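Local atomic coordinates of YusO protein (Bacillus subtilis, PDB entry 1S3J), a protein that is a homodimeric MarR-family repressor that binds the mdtRP promoter region directly and represses this multidrug resistance operon. Residues Q20-E25 with A114-Y119; A44-H49 with L95-E100; S51-E56 with R90-L95. All blocks are in the same frame, centred on the assembly; numbering follows the deposited sequence.

Contact 1 of 3, residues Q20-E25 with A114-Y119; sequences QKIQPE and AIMARY
The Tyr119 ring takes Ile22 on one face: CG1 sits 3.8 Å from the ring centroid, 25° off the normal, a CH-pi contact displaced toward the CE2 and CZ rim. Near the plane of the ring, at its edge, come the aliphatic CD of Lys21 and the carboxylate of Glu25. The phenol OH of Tyr119 donates to Glu25 OE1 (3.1 Å), which it meets nearly along the C-O direction, with the carboxylate turned 57° from the ring. The guanidinium of Arg118 likewise receives the same carboxylate at its edge, the two planes 46° apart. Its NH1 lies 2.8 Å from Glu25 OE2, on the syn side but tilted out of both planes, and NH2 adds a weak second bond to OE2; the salt bridge therefore rests on one oxygen while the tyrosine holds the other. Both oxygens being engaged should fix the rotation of the carboxylate.

These side chains join helix 4-32 to helix 99-120, which run nearly antiparallel here, their axes 10.8 Å apart. In MarR proteins the N- and C-terminal helices build the dimerization domain, and the second subunit is indeed close: its Ala142 packs on Lys21 and Tyr119, its Gln12 on Met116.

The rest of the contact is apolar. Ile22 CG2 points to the selenomethionine methyl, with Met116 CE 3.8 Å away, and the two chains meet nearly perpendicular. Ile115 and Glu25 run past one another head to tail, Ile115 CD1 resting 3.5 Å from the backbone O of Glu25.

Contact 2 of 3, residues A44-H49 with L95-E100; sequences ASLKKH and LSLTDE
Leu46 and Lys47 of helix 37-49 meet Leu95 and Leu97 of strand 93-97 mainly through aliphatic carbons. Leu46 reaches out over the strand with a forked end. Its CD1 touches Leu95 CB at 3.9 Å and also lies against the carbonyl carbon of Ser96, while CD2 rests 3.7 Å from Leu95 O, so the two methyls lie largely on the backbone of Leu95 and Ser96. Nearer the helix, Leu46 CB packs on Leu97 CG at 3.8 Å and is equally close to CD2 of that leucine. The other methyl, Leu97 CD1, slips against the helix backbone, 3.6 Å from Lys47 N, and also meets the CB and CD methylenes of Lys47, whose chain runs roughly square to that of the leucine. With CG anti to the backbone N (chi1 -174°), the lysine then bends at chi2 and leads its ammonium away from the strand.

No direct hydrogen bond joins the segments. One water does: it accepts from Leu97 N at 3.0 Å and gives a weak, long bond to Leu46 O. The charged part lies farther along, where Lys47 NZ forms salt bridges with Asp102 and Glu106 of helix 99-120.

The helix crosses the strand at 84°, nearly perpendicular, in the winged helix-turn-helix domain of this MarR protein. Leu46 also touches Ile81 of strand 81-85 and Leu52 of strand 51-53, placing helix 37-49 against all three strands of the sheet, while Phe105 of helix 99-120 packs on Ala44 and Lys47.

Contact 3 of 3, residues S51-E56 with R90-L95; sequences SLKVSE and RRVIDL
Leu52 and Leu95 form an antiparallel hydrogen-bonded pair, the tight part of this contact. Leu95 N gives a nearly straight bond to Leu52 O (2.8 Å, 170°), and Leu52 N returns a longer one to Leu95 O at 3.3 Å. Ser51 OG, swung opposite the backbone N by chi1 of -176°, adds a weak bond to that same Leu95 O, so this carbonyl has two partners. Beyond the non-hydrogen-bonded pair of Lys53 and Asp94, Val54 N bonds to Ile93 O at 3.1 Å, and Val54 CG2 packs 4.0 Å from Ile93 CB, both side chains extending the same way.

The looser side is partly exposed. There Lys53 runs extended alongside Asp94, its CG 3.7 Å from Asp94 OD1, yet the ammonium continues outward and makes no salt bridge with it; OD1 instead bonds to Asn86. Val92 CG2 comes no nearer to Lys53 than 4.3 Å, at CG.

Strand 51-53 lies at the sheet's edge within this chain, against strand 93-97, which with strand 81-85 makes the hairpin wing of the winged helix fold. It passes straight into helix 54-61, where the predicted helix-turn-helix motif starts. There Lys53, in the N-cap position, gives its N-H to the anti lone pair of Glu56 OE1 (2.8 Å). Backbone bonds thus set the register, and Val54, the first residue of the helix, is tied directly to wing strand 93-97.

From the N terminus, helix 4-32 supplies the first half of contact 1, whose partner comes 89 residues later on helix 99-120. Everything between lies inside that loop. Helix 37-49 opens contact 2 and strand 51-53 opens contact 3 directly after it; strand 93-97 then closes contact 3 first and contact 2 next, so contact 3 nests in contact 2 and both nest in contact 1. Contacts 2 and 3 share Leu95 and touch where Leu52 meets Ser45 and Leu46, uniting helix and sheet in the DNA-binding domain. Contact 1, its centre 25 Å from that of contact 2, belongs to the dimerization end; helix 99-120 spans the two.

Contact 1 of 3, residues Q20-E25 with A114-Y119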
# COMPACT_ATOMS: atom_id res chain seq x y z
N GLN A 20 -7.59 -1.10 4.51
CA GLN A 20 -7.56 -0.93 5.96
C GLN A 20 -7.81 -2.22 6.73
O GLN A 20 -7.34 -2.39 7.85
CB GLN A 20 -8.60 0.09 6.40
CG GLN A 20 -8.24 1.54 6.05
CD GLN A 20 -9.47 2.45 6.14
OE1 GLN A 20 -10.54 2.14 5.59
NE2 GLN A 20 -9.33 3.56 6.86
N LYS A 21 -8.59 -3.13 6.15
CA LYS A 21 -8.91 -4.41 6.77
C LYS A 21 -7.88 -5.50 6.50
O LYS A 21 -7.68 -6.40 7.33
CB LYS A 21 -10.27 -4.88 6.26
CG LYS A 21 -11.23 -5.34 7.33
CD LYS A 21 -12.57 -5.77 6.70
CE LYS A 21 -13.47 -4.59 6.26
NZ LYS A 21 -14.03 -3.82 7.41
N ILE A 22 -7.25 -5.46 5.33
CA ILE A 22 -6.39 -6.55 4.88
C ILE A 22 -4.93 -6.24 5.14
O ILE A 22 -4.16 -7.14 5.48
CB ILE A 22 -6.62 -6.87 3.38
CG1 ILE A 22 -7.94 -7.62 3.18
CG2 ILE A 22 -5.50 -7.76 2.81
CD1 ILE A 22 -8.49 -7.52 1.76
N GLN A 23 -4.55 -4.97 5.01
CA GLN A 23 -3.16 -4.56 5.25
C GLN A 23 -2.65 -4.91 6.64
O GLN A 23 -1.63 -5.58 6.74
CB GLN A 23 -2.95 -3.07 4.96
CG GLN A 23 -1.49 -2.67 4.89
CD GLN A 23 -1.09 -1.66 5.96
OE1 GLN A 23 -1.54 -1.74 7.12
NE2 GLN A 23 -0.24 -0.71 5.58
N PRO A 24 -3.34 -4.50 7.71
CA PRO A 24 -2.91 -4.89 9.07
C PRO A 24 -2.76 -6.41 9.22
O PRO A 24 -1.81 -6.86 9.87
CB PRO A 24 -4.03 -4.37 9.97
CG PRO A 24 -4.62 -3.24 9.19
CD PRO A 24 -4.55 -3.66 7.75
N GLU A 25 -3.67 -7.18 8.62
CA GLU A 25 -3.60 -8.64 8.73
C GLU A 25 -2.36 -9.19 8.03
O GLU A 25 -1.72 -10.11 8.54
CB GLU A 25 -4.87 -9.29 8.16
CG GLU A 25 -5.60 -10.18 9.14
CD GLU A 25 -6.87 -10.76 8.55
OE1 GLU A 25 -7.66 -9.99 7.94
OE2 GLU A 25 -7.09 -11.98 8.70
N ALA A 114 -4.05 -17.44 2.41
CA ALA A 114 -5.11 -17.83 3.30
C ALA A 114 -5.93 -16.64 3.76
O ALA A 114 -7.14 -16.74 3.89
CB ALA A 114 -4.55 -18.60 4.49
N ILE A 115 -5.27 -15.51 4.01
CA ILE A 115 -5.99 -14.26 4.35
C ILE A 115 -6.87 -13.77 3.18
O ILE A 115 -8.04 -13.47 3.37
CB ILE A 115 -5.00 -13.15 4.76
CG1 ILE A 115 -4.54 -13.38 6.20
CG2 ILE A 115 -5.63 -11.76 4.63
CD1 ILE A 115 -3.30 -12.60 6.61
N MSE A 116 -6.30 -13.70 1.99
CA MSE A 116 -7.02 -13.23 0.81
C MSE A 116 -8.21 -14.12 0.51
O MSE A 116 -9.29 -13.63 0.21
CB MSE A 116 -6.09 -13.19 -0.42
CG MSE A 116 -6.72 -12.54 -1.65
SE MSE A 116 -7.32 -10.70 -1.34
CE MSE A 116 -5.93 -10.09 -0.20
N ALA A 117 -8.00 -15.43 0.63
CA ALA A 117 -9.00 -16.42 0.26
C ALA A 117 -10.20 -16.42 1.21
O ALA A 117 -11.24 -16.95 0.85
CB ALA A 117 -8.38 -17.83 0.18
N ARG A 118 -10.05 -15.85 2.40
CA ARG A 118 -11.21 -15.68 3.29
C ARG A 118 -12.15 -14.65 2.71
O ARG A 118 -13.37 -14.77 2.83
CB ARG A 118 -10.79 -15.26 4.70
CG ARG A 118 -10.27 -16.42 5.55
CD ARG A 118 -10.27 -16.17 7.07
NE ARG A 118 -10.55 -14.79 7.46
CZ ARG A 118 -9.64 -13.81 7.56
NH1 ARG A 118 -8.36 -14.04 7.28
NH2 ARG A 118 -10.01 -12.59 7.93
N TYR A 119 -11.59 -13.62 2.09
CA TYR A 119 -12.40 -12.62 1.42
C TYR A 119 -12.93 -13.14 0.10
O TYR A 119 -14.12 -13.06 -0.15
CB TYR A 119 -11.62 -11.32 1.22
CG TYR A 119 -11.21 -10.68 2.51
CD1 TYR A 119 -11.98 -9.69 3.11
CD2 TYR A 119 -10.04 -11.06 3.15
CE1 TYR A 119 -11.59 -9.11 4.31
CE2 TYR A 119 -9.65 -10.50 4.35
CZ TYR A 119 -10.41 -9.53 4.93
OH TYR A 119 -10.00 -8.97 6.11

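Contact 2 of 3, residues A44-H49 with L95-E100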
# COMPACT_ATOMS: atom_id res chain seq x y z
N ALA A 44 11.00 -13.09 -3.00
CA ALA A 44 10.14 -13.38 -4.16
C ALA A 44 10.87 -13.21 -5.49
O ALA A 44 10.74 -14.04 -6.38
CB ALA A 44 8.88 -12.48 -4.13
N SER A 45 11.63 -12.13 -5.62
CA SER A 45 12.55 -11.95 -6.75
C SER A 45 13.56 -13.10 -6.92
O SER A 45 13.95 -13.41 -8.03
CB SER A 45 13.33 -10.64 -6.63
OG SER A 45 12.43 -9.56 -6.50
N LEU A 46 13.98 -13.71 -5.83
CA LEU A 46 14.95 -14.80 -5.89
C LEU A 46 14.28 -16.16 -6.19
O LEU A 46 14.88 -16.99 -6.85
CB LEU A 46 15.80 -14.88 -4.61
CG LEU A 46 16.72 -13.67 -4.34
CD1 LEU A 46 17.55 -13.97 -3.09
CD2 LEU A 46 17.61 -13.34 -5.53
N LYS A 47 13.06 -16.38 -5.70
CA LYS A 47 12.30 -17.57 -6.08
C LYS A 47 12.01 -17.56 -7.60
O LYS A 47 12.15 -18.58 -8.27
CB LYS A 47 10.99 -17.68 -5.28
CG LYS A 47 10.18 -18.98 -5.50
CD LYS A 47 11.05 -20.22 -5.28
CE LYS A 47 10.28 -21.53 -5.44
NZ LYS A 47 9.61 -21.89 -4.17
N LYS A 48 11.64 -16.40 -8.12
CA LYS A 48 11.31 -16.26 -9.53
C LYS A 48 12.55 -16.39 -10.43
O LYS A 48 12.56 -17.19 -11.36
CB LYS A 48 10.59 -14.92 -9.77
CG LYS A 48 10.40 -14.56 -11.25
CD LYS A 48 9.17 -13.67 -11.52
CE LYS A 48 8.00 -14.49 -12.08
NZ LYS A 48 6.67 -13.78 -11.96
N HIS A 49 13.59 -15.61 -10.15
CA HIS A 49 14.74 -15.53 -11.05
C HIS A 49 15.90 -16.48 -10.72
O HIS A 49 16.87 -16.54 -11.47
CB HIS A 49 15.26 -14.10 -11.10
CG HIS A 49 14.37 -13.18 -11.89
ND1 HIS A 49 13.19 -12.69 -11.39
CD2 HIS A 49 14.49 -12.68 -13.14
CE1 HIS A 49 12.61 -11.92 -12.30
NE2 HIS A 49 13.38 -11.90 -13.37
N LEU A 95 22.93 -12.94 -5.19
CA LEU A 95 22.10 -13.53 -4.15
C LEU A 95 21.32 -14.75 -4.65
O LEU A 95 20.97 -14.83 -5.81
CB LEU A 95 21.12 -12.50 -3.59
CG LEU A 95 21.78 -11.24 -3.02
CD1 LEU A 95 20.74 -10.23 -2.57
CD2 LEU A 95 22.72 -11.62 -1.88
N SER A 96 21.03 -15.67 -3.74
CA SER A 96 20.13 -16.77 -4.03
C SER A 96 19.44 -17.26 -2.76
O SER A 96 19.87 -16.95 -1.64
CB SER A 96 20.88 -17.90 -4.74
OG SER A 96 22.02 -18.29 -3.98
N LEU A 97 18.36 -18.02 -2.91
CA LEU A 97 17.69 -18.60 -1.73
C LEU A 97 18.44 -19.78 -1.19
O LEU A 97 18.96 -20.58 -1.95
CB LEU A 97 16.28 -19.07 -2.08
CG LEU A 97 15.32 -18.03 -2.63
CD1 LEU A 97 14.09 -18.73 -3.11
CD2 LEU A 97 14.98 -17.01 -1.54
N THR A 98 18.49 -19.92 0.13
CA THR A 98 18.83 -21.18 0.77
C THR A 98 17.57 -22.05 0.80
O THR A 98 16.47 -21.58 0.43
CB THR A 98 19.33 -20.96 2.19
OG1 THR A 98 18.32 -20.29 2.96
CG2 THR A 98 20.53 -20.00 2.24
N ASP A 99 17.72 -23.30 1.25
CA ASP A 99 16.60 -24.21 1.47
C ASP A 99 15.65 -23.56 2.47
O ASP A 99 14.44 -23.58 2.29
CB ASP A 99 17.03 -25.58 2.06
CG ASP A 99 17.63 -26.56 1.02
OD1 ASP A 99 17.63 -26.27 -0.20
OD2 ASP A 99 18.12 -27.68 1.35
N GLU A 100 16.22 -23.00 3.54
CA GLU A 100 15.43 -22.45 4.64
C GLU A 100 14.68 -21.20 4.22
O GLU A 100 13.61 -20.92 4.75
CB GLU A 100 16.32 -22.14 5.86
CG GLU A 100 16.78 -23.37 6.62
CD GLU A 100 18.21 -23.80 6.27
OE1 GLU A 100 18.87 -24.41 7.16
OE2 GLU A 100 18.69 -23.53 5.13
O HOH W 1 17.42 -18.99 -5.55

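Contact 3 of 3, residues S51-E56 with R90-L95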
# COMPACT_ATOMS: atom_id res chain seq x y z
N SER A 51 18.73 -16.56 -9.30
CA SER A 51 19.83 -15.74 -8.84
C SER A 51 19.71 -14.33 -9.41
O SER A 51 19.29 -14.15 -10.55
CB SER A 51 21.15 -16.36 -9.30
OG SER A 51 22.24 -15.64 -8.79
N LEU A 52 20.09 -13.33 -8.61
CA LEU A 52 20.18 -11.96 -9.08
C LEU A 52 21.39 -11.25 -8.48
O LEU A 52 21.77 -11.52 -7.36
CB LEU A 52 18.92 -11.17 -8.73
CG LEU A 52 17.62 -11.59 -9.44
CD1 LEU A 52 16.42 -10.88 -8.85
CD2 LEU A 52 17.71 -11.35 -10.94
N LYS A 53 21.99 -10.34 -9.25
CA LYS A 53 23.02 -9.47 -8.73
C LYS A 53 22.41 -8.52 -7.70
O LYS A 53 21.20 -8.26 -7.72
CB LYS A 53 23.69 -8.69 -9.86
CG LYS A 53 24.26 -9.57 -11.00
CD LYS A 53 24.51 -8.69 -12.22
CE LYS A 53 25.44 -9.34 -13.21
NZ LYS A 53 25.37 -8.58 -14.51
N VAL A 54 23.22 -8.02 -6.77
CA VAL A 54 22.78 -7.02 -5.82
C VAL A 54 22.31 -5.78 -6.57
O VAL A 54 21.31 -5.18 -6.20
CB VAL A 54 23.88 -6.61 -4.82
CG1 VAL A 54 23.47 -5.32 -4.08
CG2 VAL A 54 24.10 -7.70 -3.84
N SER A 55 23.03 -5.41 -7.63
CA SER A 55 22.68 -4.23 -8.43
C SER A 55 21.36 -4.38 -9.19
O SER A 55 20.72 -3.38 -9.53
CB SER A 55 23.81 -3.90 -9.43
OG SER A 55 23.84 -4.81 -10.51
N GLU A 56 20.97 -5.62 -9.47
CA GLU A 56 19.72 -5.89 -10.17
C GLU A 56 18.55 -5.67 -9.22
O GLU A 56 17.57 -5.03 -9.58
CB GLU A 56 19.69 -7.32 -10.72
CG GLU A 56 20.56 -7.53 -11.96
CD GLU A 56 20.52 -8.97 -12.47
OE1 GLU A 56 20.73 -9.92 -11.68
OE2 GLU A 56 20.25 -9.14 -13.68
N ARG A 90 34.17 -11.50 -10.52
CA ARG A 90 34.25 -12.02 -9.16
C ARG A 90 33.90 -10.97 -8.12
O ARG A 90 33.57 -11.30 -6.99
CB ARG A 90 35.65 -12.56 -8.88
CG ARG A 90 36.74 -11.47 -8.86
CD ARG A 90 38.06 -11.92 -8.21
NE ARG A 90 38.97 -10.77 -8.11
CZ ARG A 90 38.84 -9.80 -7.22
NH1 ARG A 90 37.85 -9.83 -6.33
NH2 ARG A 90 39.68 -8.80 -7.21
N ARG A 91 34.03 -9.70 -8.48
CA ARG A 91 33.78 -8.61 -7.56
C ARG A 91 32.30 -8.38 -7.29
O ARG A 91 31.97 -7.82 -6.27
CB ARG A 91 34.37 -7.32 -8.07
CG ARG A 91 35.88 -7.35 -8.27
CD ARG A 91 36.37 -6.19 -9.09
NE ARG A 91 35.82 -6.16 -10.44
CZ ARG A 91 36.07 -5.19 -11.31
NH1 ARG A 91 36.84 -4.17 -10.96
NH2 ARG A 91 35.54 -5.22 -12.52
N VAL A 92 31.41 -8.77 -8.21
CA VAL A 92 29.99 -8.51 -8.03
C VAL A 92 29.33 -9.71 -7.33
O VAL A 92 29.71 -10.87 -7.53
CB VAL A 92 29.22 -8.03 -9.33
CG1 VAL A 92 30.17 -7.39 -10.36
CG2 VAL A 92 28.40 -9.11 -9.96
N ILE A 93 28.35 -9.39 -6.48
CA ILE A 93 27.74 -10.35 -5.56
C ILE A 93 26.41 -10.83 -6.15
O ILE A 93 25.57 -10.03 -6.51
CB ILE A 93 27.52 -9.66 -4.18
CG1 ILE A 93 28.84 -9.06 -3.64
CG2 ILE A 93 26.88 -10.60 -3.20
CD1 ILE A 93 30.00 -10.02 -3.51
N ASP A 94 26.24 -12.15 -6.26
CA ASP A 94 24.92 -12.75 -6.54
C ASP A 94 24.25 -13.15 -5.25
O ASP A 94 24.90 -13.69 -4.35
CB ASP A 94 25.01 -14.02 -7.37
CG ASP A 94 25.54 -13.79 -8.75
OD1 ASP A 94 25.42 -12.66 -9.27
OD2 ASP A 94 26.08 -14.71 -9.40
N LEU A 95 22.93 -12.94 -5.19
CA LEU A 95 22.10 -13.53 -4.15
C LEU A 95 21.32 -14.75 -4.65
O LEU A 95 20.97 -14.83 -5.81
CB LEU A 95 21.12 -12.50 -3.59
CG LEU A 95 21.78 -11.24 -3.02
CD1 LEU A 95 20.74 -10.23 -2.57
CD2 LEU A 95 22.72 -11.62 -1.88